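Local coordinates for protein L-threonine dehydrogenase (Flavobacterium frigidimaris, PDB 2YY7) that probably catalyses the NAD-dependent oxidation of L-threonine at its 3-hydroxyl group, as an epimerase-like member of the short-chain dehydrogenase-reductase superfamily, at residues A[119-124]-A[167-172]. Numbering follows the deposited sequence.
Sequences IAVFGP and SIRYPG. With NAD (nicotinamide-adenine-dinucleotide), chain E.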
ATOM      1  N   ILE A 119     -11.296  -0.365   8.534  1.00  9.72           N
ATOM      2  CA  ILE A 119     -10.526  -1.135   9.502  1.00 10.66           C
ATOM      3  C   ILE A 119      -9.867  -2.287   8.743  1.00 10.73           C
ATOM      4  O   ILE A 119      -9.033  -3.009   9.286  1.00 11.14           O
ATOM      5  CB  ILE A 119     -11.425  -1.728  10.606  1.00 11.57           C
ATOM      6  CG1 ILE A 119     -12.611  -2.464   9.968  1.00 11.59           C
ATOM      7  CG2 ILE A 119     -11.882  -0.621  11.552  1.00 10.84           C
ATOM      8  CD1 ILE A 119     -13.433  -3.290  10.952  1.00 11.67           C
ATOM      9  N   ALA A 120     -10.255  -2.454   7.478  1.00  9.83           N
ATOM     10  CA  ALA A 120      -9.701  -3.510   6.636  1.00  9.39           C
ATOM     11  C   ALA A 120      -8.238  -3.247   6.283  1.00  8.99           C
ATOM     12  O   ALA A 120      -7.572  -4.116   5.714  1.00  9.38           O
ATOM     13  CB  ALA A 120     -10.526  -3.653   5.360  1.00  8.75           C
ATOM     14  N   VAL A 121      -7.739  -2.053   6.608  1.00  9.58           N
ATOM     15  CA  VAL A 121      -6.342  -1.722   6.331  1.00 10.34           C
ATOM     16  C   VAL A 121      -5.407  -2.485   7.274  1.00 10.71           C
ATOM     17  O   VAL A 121      -4.200  -2.578   7.034  1.00 10.44           O
ATOM     18  CB  VAL A 121      -6.066  -0.200   6.477  1.00 11.49           C
ATOM     19  CG1 VAL A 121      -6.898   0.575   5.469  1.00 11.91           C
ATOM     20  CG2 VAL A 121      -6.375   0.268   7.896  1.00  8.65           C
ATOM     21  N   PHE A 122      -5.970  -3.035   8.345  1.00  9.62           N
ATOM     22  CA  PHE A 122      -5.182  -3.792   9.308  1.00 11.27           C
ATOM     23  C   PHE A 122      -5.078  -5.252   8.869  1.00  9.61           C
ATOM     24  O   PHE A 122      -5.879  -5.720   8.063  1.00 10.06           O
ATOM     25  CB  PHE A 122      -5.818  -3.681  10.695  1.00  9.89           C
ATOM     26  CG  PHE A 122      -5.870  -2.270  11.216  1.00 12.84           C
ATOM     27  CD1 PHE A 122      -4.695  -1.545  11.411  1.00 11.16           C
ATOM     28  CD2 PHE A 122      -7.089  -1.652  11.483  1.00 13.86           C
ATOM     29  CE1 PHE A 122      -4.733  -0.230  11.862  1.00 13.05           C
ATOM     30  CE2 PHE A 122      -7.138  -0.330  11.936  1.00 13.35           C
ATOM     31  CZ  PHE A 122      -5.957   0.380  12.125  1.00 12.22           C
ATOM     32  N   GLY A 123      -4.080  -5.962   9.390  1.00 10.30           N
ATOM     33  CA  GLY A 123      -3.887  -7.349   9.015  1.00  9.98           C
ATOM     34  C   GLY A 123      -3.656  -8.285  10.187  1.00 12.17           C
ATOM     35  O   GLY A 123      -3.757  -7.868  11.348  1.00 12.25           O
ATOM     36  N   PRO A 124      -3.313  -9.555   9.909  1.00 12.11           N
ATOM     37  CA  PRO A 124      -3.052 -10.624  10.884  1.00 12.80           C
ATOM     38  C   PRO A 124      -2.018 -10.276  11.951  1.00 13.50           C
ATOM     39  O   PRO A 124      -2.077 -10.778  13.073  1.00 14.03           O
ATOM     40  CB  PRO A 124      -2.572 -11.786  10.009  1.00 13.51           C
ATOM     41  CG  PRO A 124      -3.202 -11.516   8.677  1.00 13.31           C
ATOM     42  CD  PRO A 124      -3.042 -10.029   8.538  1.00 12.75           C
ATOM     43  N   SER A 167      -9.936  11.757   5.873  1.00  9.64           N
ATOM     44  CA  SER A 167     -10.381  10.371   5.882  1.00  9.89           C
ATOM     45  C   SER A 167     -10.529   9.754   7.268  1.00  9.67           C
ATOM     46  O   SER A 167      -9.904  10.191   8.233  1.00 10.54           O
ATOM     47  CB  SER A 167      -9.395   9.520   5.077  1.00  9.02           C
ATOM     48  OG  SER A 167      -9.809   8.163   5.019  1.00  9.48           O
ATOM     49  N   ILE A 168     -11.378   8.734   7.347  1.00  9.85           N
ATOM     50  CA  ILE A 168     -11.581   7.989   8.577  1.00  9.99           C
ATOM     51  C   ILE A 168     -11.706   6.504   8.235  1.00 10.11           C
ATOM     52  O   ILE A 168     -12.250   6.128   7.191  1.00  8.77           O
ATOM     53  CB  ILE A 168     -12.842   8.457   9.370  1.00 11.34           C
ATOM     54  CG1 ILE A 168     -14.079   8.437   8.481  1.00 12.34           C
ATOM     55  CG2 ILE A 168     -12.622   9.864   9.921  1.00 10.66           C
ATOM     56  CD1 ILE A 168     -15.301   9.044   9.160  1.00 12.53           C
ATOM     57  N   ARG A 169     -11.168   5.665   9.108  1.00  9.09           N
ATOM     58  CA  ARG A 169     -11.220   4.226   8.916  1.00  9.81           C
ATOM     59  C   ARG A 169     -12.496   3.701   9.577  1.00 10.11           C
ATOM     60  O   ARG A 169     -12.470   3.253  10.723  1.00 11.16           O
ATOM     61  CB  ARG A 169      -9.972   3.579   9.540  1.00  8.64           C
ATOM     62  CG  ARG A 169      -8.648   3.996   8.881  1.00  9.26           C
ATOM     63  CD  ARG A 169      -7.442   3.631   9.765  1.00  9.51           C
ATOM     64  NE  ARG A 169      -6.160   3.984   9.149  1.00 10.20           N
ATOM     65  CZ  ARG A 169      -5.038   4.212   9.829  1.00 10.51           C
ATOM     66  NH1 ARG A 169      -5.028   4.125  11.156  1.00  9.44           N
ATOM     67  NH2 ARG A 169      -3.925   4.545   9.187  1.00  7.68           N
ATOM     68  N   TYR A 170     -13.620   3.770   8.860  1.00  9.88           N
ATOM     69  CA  TYR A 170     -14.894   3.293   9.412  1.00  9.77           C
ATOM     70  C   TYR A 170     -14.834   1.834   9.864  1.00 10.01           C
ATOM     71  O   TYR A 170     -14.257   0.990   9.177  1.00  9.12           O
ATOM     72  CB  TYR A 170     -16.024   3.307   8.376  1.00  9.15           C
ATOM     73  CG  TYR A 170     -16.481   4.617   7.771  1.00  9.04           C
ATOM     74  CD1 TYR A 170     -16.892   5.692   8.562  1.00  8.49           C
ATOM     75  CD2 TYR A 170     -16.617   4.730   6.390  1.00  7.39           C
ATOM     76  CE1 TYR A 170     -17.435   6.852   7.972  1.00  8.83           C
ATOM     77  CE2 TYR A 170     -17.151   5.867   5.802  1.00  6.39           C
ATOM     78  CZ  TYR A 170     -17.558   6.921   6.589  1.00  7.47           C
ATOM     79  OH  TYR A 170     -18.085   8.033   5.967  1.00  6.55           O
ATOM     80  N   PRO A 171     -15.412   1.519  11.033  1.00 10.99           N
ATOM     81  CA  PRO A 171     -15.390   0.115  11.446  1.00 11.19           C
ATOM     82  C   PRO A 171     -16.608  -0.488  10.723  1.00 11.55           C
ATOM     83  O   PRO A 171     -17.143   0.141   9.813  1.00 11.68           O
ATOM     84  CB  PRO A 171     -15.567   0.191  12.965  1.00 12.04           C
ATOM     85  CG  PRO A 171     -16.311   1.456  13.174  1.00 11.48           C
ATOM     86  CD  PRO A 171     -15.684   2.403  12.180  1.00 10.56           C
ATOM     87  N   GLY A 172     -17.042  -1.689  11.093  1.00 10.88           N
ATOM     88  CA  GLY A 172     -18.209  -2.262  10.431  1.00 10.69           C
ATOM     89  C   GLY A 172     -19.426  -1.389  10.707  1.00 11.25           C
ATOM     90  O   GLY A 172     -19.721  -1.107  11.869  1.00 11.54           O
TER
HETATM   91  PA  NAD E3001     -22.070   0.364  -0.986  1.00  9.94           P
HETATM   92  O1A NAD E3001     -23.321   0.159  -0.203  1.00 10.01           O
HETATM   93  O2A NAD E3001     -21.561  -0.833  -1.704  1.00 10.53           O
HETATM   94  O5B NAD E3001     -22.193   1.635  -1.922  1.00  8.58           O
HETATM   95  C5B NAD E3001     -21.328   1.833  -3.003  1.00  3.91           C
HETATM   96  C4B NAD E3001     -22.019   2.681  -4.043  1.00  5.99           C
HETATM   97  O4B NAD E3001     -21.051   3.019  -5.038  1.00  7.54           O
HETATM   98  C3B NAD E3001     -23.182   1.924  -4.729  1.00  7.81           C
HETATM   99  O3B NAD E3001     -24.402   2.685  -4.693  1.00  8.85           O
HETATM  100  C2B NAD E3001     -22.639   1.663  -6.139  1.00  7.51           C
HETATM  101  O2B NAD E3001     -23.662   1.640  -7.120  1.00  8.79           O
HETATM  102  C1B NAD E3001     -21.662   2.835  -6.313  1.00  8.55           C
HETATM  103  N9A NAD E3001     -20.681   2.605  -7.384  1.00  8.89           N
HETATM  104  C8A NAD E3001     -19.994   1.417  -7.634  1.00 10.09           C
HETATM  105  N7A NAD E3001     -19.214   1.608  -8.708  1.00  8.19           N
HETATM  106  C5A NAD E3001     -19.385   2.886  -9.112  1.00  9.44           C
HETATM  107  C6A NAD E3001     -18.854   3.587 -10.183  1.00  8.67           C
HETATM  108  N6A NAD E3001     -18.076   2.984 -11.057  1.00  7.69           N
HETATM  109  N1A NAD E3001     -19.231   4.889 -10.383  1.00  8.28           N
HETATM  110  C2A NAD E3001     -20.129   5.512  -9.530  1.00  9.67           C
HETATM  111  N3A NAD E3001     -20.693   4.823  -8.474  1.00  8.46           N
HETATM  112  C4A NAD E3001     -20.312   3.516  -8.292  1.00  7.80           C
HETATM  113  O3  NAD E3001     -20.884   0.769   0.017  1.00  9.50           O
HETATM  114  PN  NAD E3001     -20.946   1.626   1.394  1.00  9.35           P
HETATM  115  O1N NAD E3001     -21.836   2.829   1.275  1.00  7.46           O
HETATM  116  O2N NAD E3001     -21.085   0.626   2.486  1.00 14.18           O
HETATM  117  O5D NAD E3001     -19.416   2.161   1.482  1.00  8.59           O
HETATM  118  C5D NAD E3001     -19.054   3.447   0.957  1.00  7.19           C
HETATM  119  C4D NAD E3001     -17.557   3.708   1.276  1.00  6.92           C
HETATM  120  O4D NAD E3001     -17.319   3.524   2.660  1.00  6.26           O
HETATM  121  C3D NAD E3001     -16.602   2.733   0.580  1.00  9.06           C
HETATM  122  O3D NAD E3001     -15.393   3.423   0.277  1.00 10.26           O
HETATM  123  C2D NAD E3001     -16.288   1.718   1.653  1.00  9.11           C
HETATM  124  O2D NAD E3001     -15.084   1.068   1.319  1.00 10.15           O
HETATM  125  C1D NAD E3001     -16.253   2.582   2.914  1.00  6.43           C
HETATM  126  N1N NAD E3001     -16.479   1.743   4.113  1.00  6.65           N
HETATM  127  C2N NAD E3001     -17.722   1.185   4.336  1.00  5.39           C
HETATM  128  C3N NAD E3001     -17.924   0.398   5.465  1.00  7.35           C
HETATM  129  C7N NAD E3001     -19.294  -0.127   5.798  1.00  7.03           C
HETATM  130  O7N NAD E3001     -19.356  -0.959   6.903  1.00  9.20           O
HETATM  131  N7N NAD E3001     -20.376   0.149   5.048  1.00 11.22           N
HETATM  132  C4N NAD E3001     -16.864   0.154   6.359  1.00  5.97           C
HETATM  133  C5N NAD E3001     -15.619   0.748   6.133  1.00  4.61           C
HETATM  134  C6N NAD E3001     -15.424   1.521   5.005  1.00  2.20           C
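Tyr170 O faces two ways: it accepts a weak, bent hydrogen bond from Ile119 N (3.3 Å, 148° at the hydrogen) and also lies 3.3 Å from C5N of the NAD nicotinamide ring. The bond joins the 3-10 turn that follows strand 112-118 to strand 164-174, its parallel neighbour in the Rossmann-type sheet, whose Tyr170, Pro171 and Gly172 line the NAD pocket. Beside it, Ile119 packs on the Pro171 backbone. Ile119 CG2, beside its own backbone N and so on the side that meets Pro171, comes 3.6 Å from Pro171 CA, while CD1 reaches on to Gly172 N. Tyr170 turns its own side chain to the cofactor, with CB 3.4 Å from NAD C5N; nicotinamide C6N lies at the edge of the Tyr170 ring, near its plane, and the hydroxyl is hydrogen-bonded to Thr223.

Arg169, the centre of an inverse gamma turn, extends its chain across Val121 at about a right angle, and Val121 CG2 sits 3.9 Å from Arg169 NE. The same methyl lies over the centre of one Phe122 face. Phe122 CZ meets Arg169 NH1 at 4.0 Å, the ring and guanidinium planes 75° apart. Glu151, by a salt bridge, and Asn241 and Gln133 O, by hydrogen bonds, fix the buried guanidinium from outside the segments. One weak backbone bond and apolar packing thus make the junction, while the carbonyls of Tyr170 and Pro171, close to C5N and C4N, would probably stabilise positive charge on the oxidised nicotinamide.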